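LPXTG-motif cell wall anchor domain protein (Mobiluncus mulieris, PDB 5U5O) probably mediates bacterial attachment as part of a giant cell-surface adhesin, this fragment comprising two Ig-like domains containing intramolecular covalent cross-links. Local coordinates at residues T227-E232 and E264-I269; A251-T256 and N281-A286. All blocks are in the same frame, centred on the assembly; numbering follows the deposited sequence.

All four segments of the two contacts lie within the DUF5979 domain. Well along the chain, strand 226-232 is followed by helix 234-241 and strand 244-251, which leads into segment 251-256 with its tight turn. The chain continues through strand 258-261 to 264-269, where contact 1 closes a 31-residue loop by pairing with 227-232. After an unmodelled stretch, 281-286 closes contact 2 on 251-256. The segments alternate, so the two loops cross. Contact 1 lies within a five-stranded sheet, whereas contact 2 lies at an edge of the mixed sheet packed against it. Val267 touches Val255, and Ile269 touches Val282, joining the two layers.

Contact 1 of 2, residues T227-E232 and E264-I269; sequences TCTISE and EAVVKI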
# COMPACT_ATOMS: atom_id res chain seq x y z
N THR A 227 9.07 2.97 -13.27
CA THR A 227 10.00 3.04 -14.40
C THR A 227 11.37 2.65 -13.88
O THR A 227 11.87 3.23 -12.90
CB THR A 227 10.05 4.47 -14.96
OG1 THR A 227 8.77 4.80 -15.49
CG2 THR A 227 11.09 4.62 -16.07
N CYS A 228 11.99 1.64 -14.53
CA CYS A 228 13.29 1.16 -14.12
C CYS A 228 14.30 1.38 -15.28
O CYS A 228 13.95 1.09 -16.47
CB CYS A 228 13.13 -0.29 -13.84
SG CYS A 228 14.59 -1.31 -13.82
N THR A 229 15.49 1.84 -14.98
CA THR A 229 16.56 1.97 -15.96
C THR A 229 17.62 0.94 -15.66
O THR A 229 17.91 0.59 -14.50
CB THR A 229 17.14 3.39 -16.01
OG1 THR A 229 17.71 3.75 -14.74
CG2 THR A 229 16.06 4.41 -16.38
N ILE A 230 18.21 0.43 -16.75
CA ILE A 230 19.32 -0.51 -16.69
C ILE A 230 20.45 0.15 -17.46
O ILE A 230 20.26 0.52 -18.64
CB ILE A 230 18.93 -1.85 -17.37
CG1 ILE A 230 17.71 -2.46 -16.71
CG2 ILE A 230 20.08 -2.83 -17.31
CD1 ILE A 230 17.04 -3.54 -17.53
N SER A 231 21.63 0.24 -16.86
CA SER A 231 22.79 0.89 -17.45
C SER A 231 23.96 -0.05 -17.35
O SER A 231 24.34 -0.44 -16.24
CB SER A 231 23.14 2.17 -16.68
OG SER A 231 22.05 3.07 -16.62
N GLU A 232 24.54 -0.42 -18.48
CA GLU A 232 25.76 -1.22 -18.49
C GLU A 232 26.98 -0.33 -18.61
O GLU A 232 26.96 0.66 -19.33
CB GLU A 232 25.75 -2.20 -19.68
CG GLU A 232 26.83 -3.25 -19.56
CD GLU A 232 26.79 -4.30 -20.65
OE1 GLU A 232 25.75 -4.43 -21.34
OE2 GLU A 232 27.81 -4.99 -20.75
N GLU A 264 21.99 1.37 -22.47
CA GLU A 264 20.97 1.97 -21.60
C GLU A 264 19.60 1.48 -22.00
O GLU A 264 19.23 1.54 -23.19
CB GLU A 264 20.99 3.50 -21.73
CG GLU A 264 22.30 4.15 -21.33
CD GLU A 264 22.57 4.11 -19.85
OE1 GLU A 264 21.62 3.95 -19.05
OE2 GLU A 264 23.75 4.21 -19.48
N ALA A 265 18.83 0.98 -21.05
CA ALA A 265 17.46 0.54 -21.31
C ALA A 265 16.53 1.16 -20.31
O ALA A 265 16.94 1.52 -19.18
CB ALA A 265 17.36 -0.97 -21.21
N VAL A 266 15.27 1.27 -20.69
CA VAL A 266 14.19 1.70 -19.81
C VAL A 266 13.08 0.67 -19.95
O VAL A 266 12.70 0.29 -21.08
CB VAL A 266 13.66 3.09 -20.18
CG1 VAL A 266 12.59 3.55 -19.19
CG2 VAL A 266 14.79 4.10 -20.23
N VAL A 267 12.51 0.23 -18.83
CA VAL A 267 11.43 -0.75 -18.84
C VAL A 267 10.44 -0.39 -17.73
O VAL A 267 10.85 0.13 -16.67
CB VAL A 267 12.00 -2.18 -18.72
CG1 VAL A 267 12.71 -2.39 -17.39
CG2 VAL A 267 10.95 -3.24 -18.97
N LYS A 268 9.16 -0.64 -17.95
CA LYS A 268 8.12 -0.43 -16.95
C LYS A 268 7.92 -1.74 -16.22
O LYS A 268 7.93 -2.82 -16.86
CB LYS A 268 6.81 -0.03 -17.61
CG LYS A 268 6.84 1.26 -18.42
CD LYS A 268 7.05 2.51 -17.58
CE LYS A 268 5.94 2.77 -16.57
NZ LYS A 268 4.57 2.87 -17.16
N ILE A 269 7.74 -1.63 -14.90
CA ILE A 269 7.53 -2.79 -14.07
C ILE A 269 6.09 -2.72 -13.55
O ILE A 269 5.82 -2.06 -12.54
CB ILE A 269 8.54 -2.79 -12.89
CG1 ILE A 269 9.98 -2.61 -13.37
CG2 ILE A 269 8.40 -4.07 -12.06
CD1 ILE A 269 10.51 -3.68 -14.29
O HOH W 1 25.90 3.12 -20.22
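Strands 227-232 and 264-269 run antiparallel with their axes 4.7 Å apart and 159° between their directions, and Cys228 with Val267 and Ile230 with Ala265 form hydrogen-bonded pairs. Each pair has two backbone bonds; the shortest, 2.8 Å, joins Ala265 N to Ile230 O. Between them, the CA-H groups of Thr229 and Val266 lie against the Ala265 and Cys228 carbonyl oxygens. On the face carrying Thr227, Thr229, Val266 and Lys268, the lysine bends at three successive torsions, which lays its aliphatic end across Thr227, with Lys268 CD 3.5 Å from Thr227 OG1. Val266, with CG1 anti to the backbone N (chi1 -176°), uses both branches: CG1 reaches diagonally to Thr227 CG2 at 3.6 Å, while CG2 lies beside the Thr229 methyl. At the far end of this face, Glu264 folds back toward Ser231, whose OG, in one of two conformers, donates to the syn side of Glu264 OE1 at 2.6 Å, 16° out of the carboxylate plane. A water donates to Glu264 OE2 and Glu232 O, so both carboxylate oxygens are engaged. The face carrying Cys228, Ile230, Ala265 and Val267 packs through apolar groups. Ile230 CB meets Ala265 CB at 4.2 Å, and Cys228 CB, in one of its two conformers, lies 3.9 Å from Ile269 CG1. Leu171 and Phe249 of the opposing sheet pack here. Strand 193-200, to which Cys228 is cross-linked by its disulfide with Cys200, and strand 258-261 flank the pair, an interior ladder of an Ig-like beta sandwich.

Contact 2 of 2, residues A251-T256 and N281-A286; sequences AVNGVT and NVEVTA
Val282, Glu283 and Val284 are the residues of strand 281-286 that touch segment 251-256, while Asn281 joins it by way of a water that donates to Asn281 O and to Glu283 OE2 and accepts from Asn253 ND2, the glutamate being in one of its two conformers. Val282 is the first to pack directly: its CG1 stands anti to the backbone N (chi1 172°) and meets Val255 CG1 at 4.1 Å. Here the partner chain reverses through a type I' turn from Val252 to Val255, with Asn253 and Gly254 at its centre and a weak 3.4 Å bond from Val255 N to Val252 O. At Glu283 the backbone makes the one direct hydrogen bond, Val252 N to Glu283 O at 3.2 Å. A water stands in for the return bond, accepting from Glu283 N at 2.8 Å and donating to Val252 O, where the two chains have moved apart. In the same conformer the Glu283 side chain crosses Val252, whose CG2 lies 3.6 Å from Glu283 OE2. Val284 forms a non-hydrogen-bonded pair with Ala251, sets CG2 4.1 Å from Ala251 CB, and leads on to Thr285, bonded through its backbone to Thr250. Strand 281-291 is flanked on its other edge by the parallel strand 150-178, bonded through Ser170, Lys172 and Thr174, while Val282 faces Val267 and Ile269 of strand 264-269 across the sandwich.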
# COMPACT_ATOMS: atom_id res chain seq x y z
N ALA A 251 13.06 -8.57 -23.72
CA ALA A 251 12.32 -9.04 -22.55
C ALA A 251 11.32 -10.08 -22.99
O ALA A 251 10.90 -10.10 -24.15
CB ALA A 251 11.61 -7.89 -21.85
N VAL A 252 10.94 -10.96 -22.07
CA VAL A 252 9.93 -11.98 -22.33
C VAL A 252 8.53 -11.46 -21.99
O VAL A 252 8.36 -10.34 -21.48
CB VAL A 252 10.22 -13.31 -21.61
CG1 VAL A 252 11.59 -13.85 -22.01
CG2 VAL A 252 10.13 -13.19 -20.10
N ASN A 253 7.53 -12.26 -22.35
CA ASN A 253 6.11 -11.98 -22.04
C ASN A 253 5.58 -10.71 -22.73
O ASN A 253 4.62 -10.10 -22.27
CB ASN A 253 5.85 -11.98 -20.52
CG ASN A 253 5.94 -13.37 -19.92
OD1 ASN A 253 5.63 -14.36 -20.58
ND2 ASN A 253 6.34 -13.45 -18.67
N GLY A 254 6.23 -10.31 -23.83
CA GLY A 254 5.78 -9.16 -24.61
C GLY A 254 6.06 -7.79 -24.03
O GLY A 254 5.53 -6.79 -24.48
N VAL A 255 6.90 -7.73 -22.99
CA VAL A 255 7.22 -6.46 -22.36
C VAL A 255 8.17 -5.69 -23.27
O VAL A 255 9.19 -6.22 -23.69
CB VAL A 255 7.87 -6.69 -20.97
CG1 VAL A 255 8.38 -5.38 -20.37
CG2 VAL A 255 6.87 -7.37 -20.04
N THR A 256 7.85 -4.43 -23.56
CA THR A 256 8.73 -3.59 -24.37
C THR A 256 9.90 -3.09 -23.52
O THR A 256 9.75 -2.77 -22.32
CB THR A 256 8.03 -2.36 -24.99
OG1 THR A 256 7.54 -1.51 -23.95
CG2 THR A 256 6.88 -2.76 -25.92
N ASN A 281 6.44 -9.16 -12.94
CA ASN A 281 7.77 -9.77 -12.79
C ASN A 281 8.44 -9.86 -14.14
O ASN A 281 8.17 -10.76 -14.95
CB ASN A 281 7.68 -11.13 -12.11
CG ASN A 281 7.08 -11.02 -10.72
OD1 ASN A 281 7.62 -10.32 -9.85
ND2 ASN A 281 5.95 -11.67 -10.50
N VAL A 282 9.20 -8.83 -14.45
CA VAL A 282 9.77 -8.61 -15.76
C VAL A 282 11.12 -9.30 -15.83
O VAL A 282 11.87 -9.30 -14.83
CB VAL A 282 9.90 -7.08 -16.00
CG1 VAL A 282 10.67 -6.77 -17.27
CG2 VAL A 282 8.53 -6.42 -16.00
N GLU A 283 11.44 -9.88 -17.00
CA GLU A 283 12.73 -10.51 -17.21
C GLU A 283 13.39 -9.95 -18.47
O GLU A 283 12.84 -10.12 -19.58
CB GLU A 283 12.58 -12.03 -17.32
CG GLU A 283 11.81 -12.67 -16.17
CD GLU A 283 11.41 -14.09 -16.49
OE1 GLU A 283 12.30 -14.97 -16.51
OE2 GLU A 283 10.21 -14.32 -16.73
N VAL A 284 14.53 -9.30 -18.31
CA VAL A 284 15.26 -8.68 -19.41
C VAL A 284 16.55 -9.43 -19.64
O VAL A 284 17.20 -9.90 -18.70
CB VAL A 284 15.53 -7.19 -19.09
CG1 VAL A 284 16.49 -6.55 -20.09
CG2 VAL A 284 14.24 -6.39 -19.03
N THR A 285 16.94 -9.58 -20.92
CA THR A 285 18.26 -10.07 -21.26
C THR A 285 19.03 -8.96 -21.94
O THR A 285 18.49 -8.31 -22.86
CB THR A 285 18.14 -11.31 -22.16
OG1 THR A 285 17.50 -12.35 -21.42
CG2 THR A 285 19.51 -11.82 -22.62
N ALA A 286 20.28 -8.76 -21.51
CA ALA A 286 21.19 -7.85 -22.17
C ALA A 286 22.20 -8.71 -22.91
O ALA A 286 22.98 -9.42 -22.29
CB ALA A 286 21.90 -6.99 -21.15
O HOH W 2 9.31 -9.84 -18.87
O HOH W 3 8.16 -12.01 -17.44